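Local coordinates for protein probable intron-encoded endonuclease 1 (Wickerhamomyces canadensis, PDB 6X1J) that cleaves DNA as a LAGLIDADG homing endonuclease, serving the homing of a mitochondrial 21S rRNA gene intron, at residues R139-W144 / Y212-P217; W144-G149 / Y218-M223. All coordinates share one frame; numbering follows the deposited sequence.

Contact 1: residues R139-W144 / Y212-P217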
loop_
_atom_site.group_PDB
_atom_site.type_symbol
_atom_site.label_atom_id
_atom_site.label_comp_id
_atom_site.label_asym_id
_atom_site.label_seq_id
_atom_site.Cartn_x
_atom_site.Cartn_y
_atom_site.Cartn_z
ATOM N N ARG A 139 6.258 7.339 -6.943
ATOM C CA ARG A 139 6.038 5.877 -6.931
ATOM C C ARG A 139 5.163 5.556 -5.710
ATOM O O ARG A 139 4.133 4.863 -5.899
ATOM C CB ARG A 139 7.361 5.099 -7.026
ATOM C CG ARG A 139 7.197 3.581 -7.121
ATOM C CD ARG A 139 8.528 2.816 -7.122
ATOM N NE ARG A 139 9.315 3.032 -8.331
ATOM C CZ ARG A 139 9.255 2.275 -9.425
ATOM N NH1 ARG A 139 8.418 1.241 -9.478
ATOM N NH2 ARG A 139 10.005 2.594 -10.471
ATOM N N SER A 140 5.513 6.064 -4.513
ATOM C CA SER A 140 4.737 5.850 -3.258
ATOM C C SER A 140 3.301 6.344 -3.471
ATOM O O SER A 140 2.345 5.623 -3.077
ATOM C CB SER A 140 5.342 6.553 -2.009
ATOM O OG SER A 140 6.750 6.365 -1.875
ATOM N N LEU A 141 3.149 7.537 -4.041
ATOM C CA LEU A 141 1.792 8.142 -4.274
ATOM C C LEU A 141 0.923 7.202 -5.115
ATOM O O LEU A 141 -0.282 7.086 -4.794
ATOM C CB LEU A 141 1.902 9.469 -5.020
ATOM C CG LEU A 141 2.275 10.695 -4.196
ATOM C CD1 LEU A 141 2.271 11.903 -5.108
ATOM C CD2 LEU A 141 1.314 10.889 -3.040
ATOM N N ALA A 142 1.506 6.557 -6.138
ATOM C CA ALA A 142 0.765 5.676 -7.082
ATOM C C ALA A 142 0.230 4.469 -6.331
ATOM O O ALA A 142 -0.931 4.085 -6.546
ATOM C CB ALA A 142 1.632 5.231 -8.238
ATOM N N TYR A 143 1.065 3.864 -5.509
ATOM C CA TYR A 143 0.679 2.669 -4.719
ATOM C C TYR A 143 -0.386 3.062 -3.692
ATOM O O TYR A 143 -1.354 2.322 -3.534
ATOM C CB TYR A 143 1.944 1.941 -4.225
ATOM C CG TYR A 143 2.615 1.161 -5.332
ATOM C CD1 TYR A 143 2.161 -0.103 -5.712
ATOM C CD2 TYR A 143 3.630 1.722 -6.097
ATOM C CE1 TYR A 143 2.730 -0.808 -6.781
ATOM C CE2 TYR A 143 4.202 1.038 -7.173
ATOM C CZ TYR A 143 3.747 -0.223 -7.522
ATOM O OH TYR A 143 4.340 -0.878 -8.569
ATOM N N TRP A 144 -0.213 4.185 -2.994
ATOM C CA TRP A 144 -1.214 4.703 -2.035
ATOM C C TRP A 144 -2.533 4.851 -2.783
ATOM O O TRP A 144 -3.564 4.406 -2.293
ATOM C CB TRP A 144 -0.754 6.040 -1.523
ATOM C CG TRP A 144 -1.585 6.624 -0.440
ATOM C CD1 TRP A 144 -2.530 6.018 0.334
ATOM C CD2 TRP A 144 -1.380 7.931 0.099
ATOM N NE1 TRP A 144 -2.968 6.894 1.289
ATOM C CE2 TRP A 144 -2.284 8.076 1.159
ATOM C CE3 TRP A 144 -0.536 8.998 -0.247
ATOM C CZ2 TRP A 144 -2.354 9.259 1.905
ATOM C CZ3 TRP A 144 -0.629 10.176 0.455
ATOM C CH2 TRP A 144 -1.519 10.291 1.525
ATOM N N TYR A 212 -2.332 13.044 -12.345
ATOM C CA TYR A 212 -2.210 12.030 -13.415
ATOM C C TYR A 212 -0.743 11.938 -13.833
ATOM O O TYR A 212 -0.236 10.837 -13.871
ATOM C CB TYR A 212 -3.119 12.379 -14.592
ATOM C CG TYR A 212 -3.136 11.403 -15.748
ATOM C CD1 TYR A 212 -4.032 10.342 -15.775
ATOM C CD2 TYR A 212 -2.309 11.583 -16.844
ATOM C CE1 TYR A 212 -4.090 9.477 -16.859
ATOM C CE2 TYR A 212 -2.327 10.711 -17.920
ATOM C CZ TYR A 212 -3.211 9.645 -17.921
ATOM O OH TYR A 212 -3.244 8.798 -18.989
ATOM N N ASN A 213 -0.115 13.051 -14.187
ATOM C CA ASN A 213 1.235 13.052 -14.806
ATOM C C ASN A 213 2.287 12.604 -13.788
ATOM O O ASN A 213 3.374 12.170 -14.257
ATOM C CB ASN A 213 1.614 14.402 -15.425
ATOM C CG ASN A 213 0.928 14.629 -16.754
ATOM O OD1 ASN A 213 0.875 13.723 -17.567
ATOM N ND2 ASN A 213 0.364 15.808 -16.968
ATOM N N LEU A 214 1.990 12.718 -12.481
ATOM C CA LEU A 214 2.874 12.223 -11.391
ATOM C C LEU A 214 2.717 10.713 -11.246
ATOM O O LEU A 214 3.749 10.049 -11.056
ATOM C CB LEU A 214 2.527 12.853 -10.034
ATOM C CG LEU A 214 2.704 14.361 -9.889
ATOM C CD1 LEU A 214 2.178 14.790 -8.533
ATOM C CD2 LEU A 214 4.154 14.796 -10.063
ATOM N N VAL A 215 1.483 10.211 -11.190
ATOM C CA VAL A 215 1.243 8.796 -10.781
ATOM C C VAL A 215 0.985 7.888 -11.994
ATOM O O VAL A 215 1.265 6.689 -11.851
ATOM C CB VAL A 215 0.140 8.644 -9.720
ATOM C CG1 VAL A 215 0.299 9.656 -8.596
ATOM C CG2 VAL A 215 -1.274 8.703 -10.276
ATOM N N ASN A 216 0.440 8.375 -13.109
ATOM C CA ASN A 216 -0.005 7.478 -14.223
ATOM C C ASN A 216 1.145 6.558 -14.667
ATOM O O ASN A 216 0.911 5.380 -14.933
ATOM C CB ASN A 216 -0.644 8.204 -15.420
ATOM C CG ASN A 216 -1.077 7.174 -16.452
ATOM O OD1 ASN A 216 -1.880 6.290 -16.121
ATOM N ND2 ASN A 216 -0.473 7.211 -17.644
ATOM N N PRO A 217 2.421 7.010 -14.740
ATOM C CA PRO A 217 3.506 6.128 -15.173
ATOM C C PRO A 217 3.649 4.849 -14.347
ATOM O O PRO A 217 4.154 3.911 -14.887
ATOM C CB PRO A 217 4.759 6.986 -14.997
ATOM C CG PRO A 217 4.242 8.409 -15.175
ATOM C CD PRO A 217 2.892 8.382 -14.486
#
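V215 turns its CG1 anti to its carbonyl carbon (chi1 -46°), which sets that methyl against the backbone of the neighbouring helix, while L141, with CG likewise anti to its carbonyl carbon (chi1 -80°), continues extended (chi2 -178°) so that its isobutyl end reaches along toward L214. Next to L141, A142 brings only a methyl up to V215, and the main chains come close: the CA atoms of A142 and V215 are 4.9 Å apart. CB of A142 lies 4.0 Å from the branched CB of V215 and 3.9 Å from V215 O, so the small residue meets both the side chain and the backbone of its partner. V215 CG1 reaches alongside, 3.9 Å from L141 CB and 4.1 Å from A142 N, and thus touches two successive residues of the other helix. The leucine tips are more loosely matched, L141 CD1 to L214 CD1 at 4.5 Å.

Helix 138-148 is one of the two LAGLIDADG helices that pair at the centre of the two-domain fold, helix 34-45 being the other. Here it receives the end of helix 208-215, through a small apolar patch that buries 155 Å² in all. L182 and F186 of helix 172-186 extend the patch: both touch L141, and F186 also touches L214. Other residues of 139-144 turn to helix 34-45; S140 OG is hydrogen-bonded to E38 O, and R139 and Y143 both pack on T39. N216 and P217 form a 3-10 segment, and N216 CB sits over the centre of one face of the Y212 ring, 3.7 Å above its plane.

Contact 2: residues W144-G149 / Y218-M223. With K (potassium ion), chain D; K (potassium ion), chain E; nucleotides of chain C; nucleotides of chain B.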
loop_
_atom_site.group_PDB
_atom_site.type_symbol
_atom_site.label_atom_id
_atom_site.label_comp_id
_atom_site.label_asym_id
_atom_site.label_seq_id
_atom_site.Cartn_x
_atom_site.Cartn_y
_atom_site.Cartn_z
ATOM N N TRP A 144 -0.213 4.185 -2.994
ATOM C CA TRP A 144 -1.214 4.703 -2.035
ATOM C C TRP A 144 -2.533 4.851 -2.783
ATOM O O TRP A 144 -3.564 4.406 -2.293
ATOM C CB TRP A 144 -0.754 6.040 -1.523
ATOM C CG TRP A 144 -1.585 6.624 -0.440
ATOM C CD1 TRP A 144 -2.530 6.018 0.334
ATOM C CD2 TRP A 144 -1.380 7.931 0.099
ATOM N NE1 TRP A 144 -2.968 6.894 1.289
ATOM C CE2 TRP A 144 -2.284 8.076 1.159
ATOM C CE3 TRP A 144 -0.536 8.998 -0.247
ATOM C CZ2 TRP A 144 -2.354 9.259 1.905
ATOM C CZ3 TRP A 144 -0.629 10.176 0.455
ATOM C CH2 TRP A 144 -1.519 10.291 1.525
ATOM N N PHE A 145 -2.472 5.415 -3.971
ATOM C CA PHE A 145 -3.691 5.656 -4.785
ATOM C C PHE A 145 -4.314 4.329 -5.275
ATOM O O PHE A 145 -5.549 4.163 -5.206
ATOM C CB PHE A 145 -3.393 6.653 -5.917
ATOM C CG PHE A 145 -4.659 7.048 -6.650
ATOM C CD1 PHE A 145 -5.538 7.966 -6.098
ATOM C CD2 PHE A 145 -5.027 6.408 -7.820
ATOM C CE1 PHE A 145 -6.758 8.235 -6.700
ATOM C CE2 PHE A 145 -6.240 6.696 -8.431
ATOM C CZ PHE A 145 -7.100 7.605 -7.871
ATOM N N MET A 146 -3.542 3.341 -5.740
ATOM C CA MET A 146 -4.156 2.067 -6.221
ATOM C C MET A 146 -4.816 1.378 -5.024
ATOM O O MET A 146 -5.910 0.807 -5.159
ATOM C CB MET A 146 -3.122 1.162 -6.900
ATOM C CG MET A 146 -2.538 1.795 -8.168
ATOM S SD MET A 146 -1.462 0.726 -9.191
ATOM C CE MET A 146 0.158 0.991 -8.472
ATOM N N ASP A 147 -4.233 1.527 -3.850
ATOM C CA ASP A 147 -4.755 0.911 -2.604
ATOM C C ASP A 147 -6.026 1.652 -2.181
ATOM O O ASP A 147 -7.137 1.040 -2.265
ATOM C CB ASP A 147 -3.667 0.893 -1.541
ATOM C CG ASP A 147 -2.588 -0.157 -1.762
ATOM O OD1 ASP A 147 -2.641 -0.855 -2.807
ATOM O OD2 ASP A 147 -1.718 -0.303 -0.870
ATOM N N ASP A 148 -5.892 2.936 -1.832
ATOM C CA ASP A 148 -6.901 3.704 -1.043
ATOM C C ASP A 148 -7.534 4.835 -1.867
ATOM O O ASP A 148 -8.312 5.636 -1.308
ATOM C CB ASP A 148 -6.223 4.182 0.245
ATOM C CG ASP A 148 -6.377 3.154 1.346
ATOM O OD1 ASP A 148 -6.508 1.972 1.010
ATOM O OD2 ASP A 148 -6.392 3.536 2.527
ATOM N N GLY A 149 -7.210 4.890 -3.149
ATOM C CA GLY A 149 -7.607 5.960 -4.066
ATOM C C GLY A 149 -9.057 5.767 -4.484
ATOM O O GLY A 149 -9.566 4.667 -4.340
ATOM N N TYR A 218 3.159 4.817 -13.105
ATOM C CA TYR A 218 3.314 3.657 -12.184
ATOM C C TYR A 218 2.049 2.782 -12.138
ATOM O O TYR A 218 2.057 1.623 -11.572
ATOM C CB TYR A 218 3.694 4.186 -10.789
ATOM C CG TYR A 218 5.028 4.914 -10.731
ATOM C CD1 TYR A 218 6.215 4.212 -10.822
ATOM C CD2 TYR A 218 5.119 6.303 -10.652
ATOM C CE1 TYR A 218 7.449 4.853 -10.777
ATOM C CE2 TYR A 218 6.347 6.970 -10.627
ATOM C CZ TYR A 218 7.527 6.234 -10.677
ATOM O OH TYR A 218 8.770 6.807 -10.636
ATOM N N ILE A 219 0.929 3.286 -12.649
ATOM C CA ILE A 219 -0.382 2.584 -12.485
ATOM C C ILE A 219 -0.417 1.396 -13.456
ATOM O O ILE A 219 -0.274 1.624 -14.647
ATOM C CB ILE A 219 -1.557 3.528 -12.752
ATOM C CG1 ILE A 219 -1.547 4.755 -11.835
ATOM C CG2 ILE A 219 -2.857 2.752 -12.651
ATOM C CD1 ILE A 219 -1.878 4.449 -10.400
ATOM N N ILE A 220 -0.667 0.189 -12.970
ATOM C CA ILE A 220 -0.645 -1.038 -13.826
ATOM C C ILE A 220 -1.963 -1.015 -14.585
ATOM O O ILE A 220 -2.881 -0.287 -14.187
ATOM C CB ILE A 220 -0.466 -2.332 -13.006
ATOM C CG1 ILE A 220 -1.701 -2.627 -12.143
ATOM C CG2 ILE A 220 0.805 -2.267 -12.173
ATOM C CD1 ILE A 220 -1.755 -4.028 -11.560
ATOM N N PRO A 221 -2.057 -1.753 -15.714
ATOM C CA PRO A 221 -3.215 -1.654 -16.607
ATOM C C PRO A 221 -4.543 -1.987 -15.933
ATOM O O PRO A 221 -5.514 -1.361 -16.255
ATOM C CB PRO A 221 -2.875 -2.662 -17.718
ATOM C CG PRO A 221 -1.350 -2.734 -17.712
ATOM C CD PRO A 221 -1.003 -2.651 -16.238
ATOM N N GLU A 222 -4.559 -2.890 -14.969
ATOM C CA GLU A 222 -5.813 -3.340 -14.303
ATOM C C GLU A 222 -6.223 -2.325 -13.222
ATOM O O GLU A 222 -7.309 -2.530 -12.576
ATOM C CB GLU A 222 -5.640 -4.727 -13.671
ATOM C CG GLU A 222 -5.288 -5.840 -14.672
ATOM C CD GLU A 222 -3.862 -5.868 -15.239
ATOM O OE1 GLU A 222 -2.927 -5.260 -14.615
ATOM O OE2 GLU A 222 -3.677 -6.485 -16.327
ATOM N N MET A 223 -5.406 -1.294 -12.971
ATOM C CA MET A 223 -5.789 -0.259 -11.958
ATOM C C MET A 223 -6.016 1.133 -12.591
ATOM O O MET A 223 -6.373 2.113 -11.853
ATOM C CB MET A 223 -4.737 -0.226 -10.836
ATOM C CG MET A 223 -4.772 -1.480 -9.956
ATOM S SD MET A 223 -6.391 -1.775 -9.238
ATOM C CE MET A 223 -6.119 -2.924 -7.894
HETATM K K K D . -8.445 -0.496 -1.102
HETATM K K K E . -5.535 2.155 4.796
ATOM P P DC C 17 -9.776 1.729 1.100
ATOM O OP1 DC C 17 -9.081 0.449 1.367
ATOM O OP2 DC C 17 -9.148 2.988 1.597
ATOM O "O5'" DC C 17 -10.044 1.795 -0.473
ATOM C "C5'" DC C 17 -10.715 2.869 -1.199
ATOM C "C4'" DC C 17 -11.952 2.325 -1.883
ATOM O "O4'" DC C 17 -13.077 2.243 -0.961
ATOM C "C3'" DC C 17 -12.469 3.040 -3.133
ATOM O "O3'" DC C 17 -12.683 2.031 -4.153
ATOM C "C2'" DC C 17 -13.732 3.719 -2.637
ATOM C "C1'" DC C 17 -14.240 2.800 -1.553
ATOM N N1 DC C 17 -15.041 3.455 -0.480
ATOM C C2 DC C 17 -16.220 2.851 -0.002
ATOM O O2 DC C 17 -16.606 1.783 -0.508
ATOM N N3 DC C 17 -16.909 3.448 0.997
ATOM C C4 DC C 17 -16.448 4.572 1.546
ATOM N N4 DC C 17 -17.172 5.140 2.514
ATOM C C5 DC C 17 -15.246 5.190 1.098
ATOM C C6 DC C 17 -14.569 4.590 0.109
ATOM P P DC B 15 -7.972 -0.816 4.221
ATOM O OP1 DC B 15 -9.098 -0.216 4.974
ATOM O OP2 DC B 15 -7.001 0.009 3.404
ATOM O "O5'" DC B 15 -7.255 -1.552 5.399
ATOM C "C5'" DC B 15 -5.934 -2.063 5.431
ATOM C "C4'" DC B 15 -5.907 -2.520 6.868
ATOM O "O4'" DC B 15 -6.891 -3.559 7.080
ATOM C "C3'" DC B 15 -4.609 -2.945 7.568
ATOM O "O3'" DC B 15 -4.586 -1.920 8.580
ATOM C "C2'" DC B 15 -4.844 -4.425 7.831
ATOM C "C1'" DC B 15 -6.368 -4.526 7.970
ATOM N N1 DC B 15 -6.955 -5.831 7.609
ATOM C C2 DC B 15 -7.846 -6.457 8.497
ATOM O O2 DC B 15 -8.126 -5.894 9.566
ATOM N N3 DC B 15 -8.354 -7.666 8.176
ATOM C C4 DC B 15 -8.047 -8.228 7.004
ATOM N N4 DC B 15 -8.572 -9.417 6.726
ATOM C C5 DC B 15 -7.168 -7.599 6.071
ATOM C C6 DC B 15 -6.626 -6.432 6.424
HETATM O O HOH W 1 -10.679 -0.912 -2.394
HETATM O O HOH W 2 -11.305 -1.018 0.475
HETATM O O HOH W 3 -4.677 0.781 7.168
HETATM O O HOH W 4 -8.420 2.746 4.569
HETATM O O HOH W 5 -6.576 4.933 5.948
#
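This is a buried, apolar contact in which a single methionine from the last turns of helix 138-148 is held by the irregular loop after helix 208-215, just behind the potassium- and DNA-binding end of the helix. M146 starts with CG anti to its carbonyl carbon and runs on extended, which carries CG and SD out to the loop; the bend at chi3 (-88°) then swings CE toward Y218 O, 3.7 Å away. CG meets I219 CD1 at 3.5 Å as the two side chains slide past each other in opposite directions. SD lies 3.8 Å from M223 CB, that side chain crossing it at a slant, and 3.9 Å from I220 N.

As in other LAGLIDADG endonucleases, the C-terminal end of this helix carries acidic residues into the active site between the domains. One potassium ion is bound by D147 through its backbone O at 2.3 Å, short for potassium, together with D47, DC17 of chain C and water. The second is bound by D148 OD2 at 2.8 Å, with backbone oxygens of L45 and G46, OP2 of DC15 of chain B and water. The D147 carboxylate is gripped at both oxygens instead, OD2 by the amide of N43 and OD1 by the hydroxyl of Y70, a residue of helix 68-77 that also packs on M146 and M223.

How the contacts relate
Contacts 1 and 2 follow one another along helix 138-148, sharing W144, and along the chain 212-223 that runs beside it, so the second strip continues the first toward the DNA; their centres are 8 Å apart. Y218 bridges them, with its CB 3.4 Å from A142 CB and its ring atom CE1 3.4 Å from R139 NH2, and I219 CD1 lies 4.0 Å from A142 O. Contact 1 is the remoter from the metals, the side chain of L141 being about 14 Å from a potassium ion, whereas contact 2 includes D147 and D148, which bind the ions. K224 NZ ties both by hydrogen bonds to N216 OD1 and I219 O.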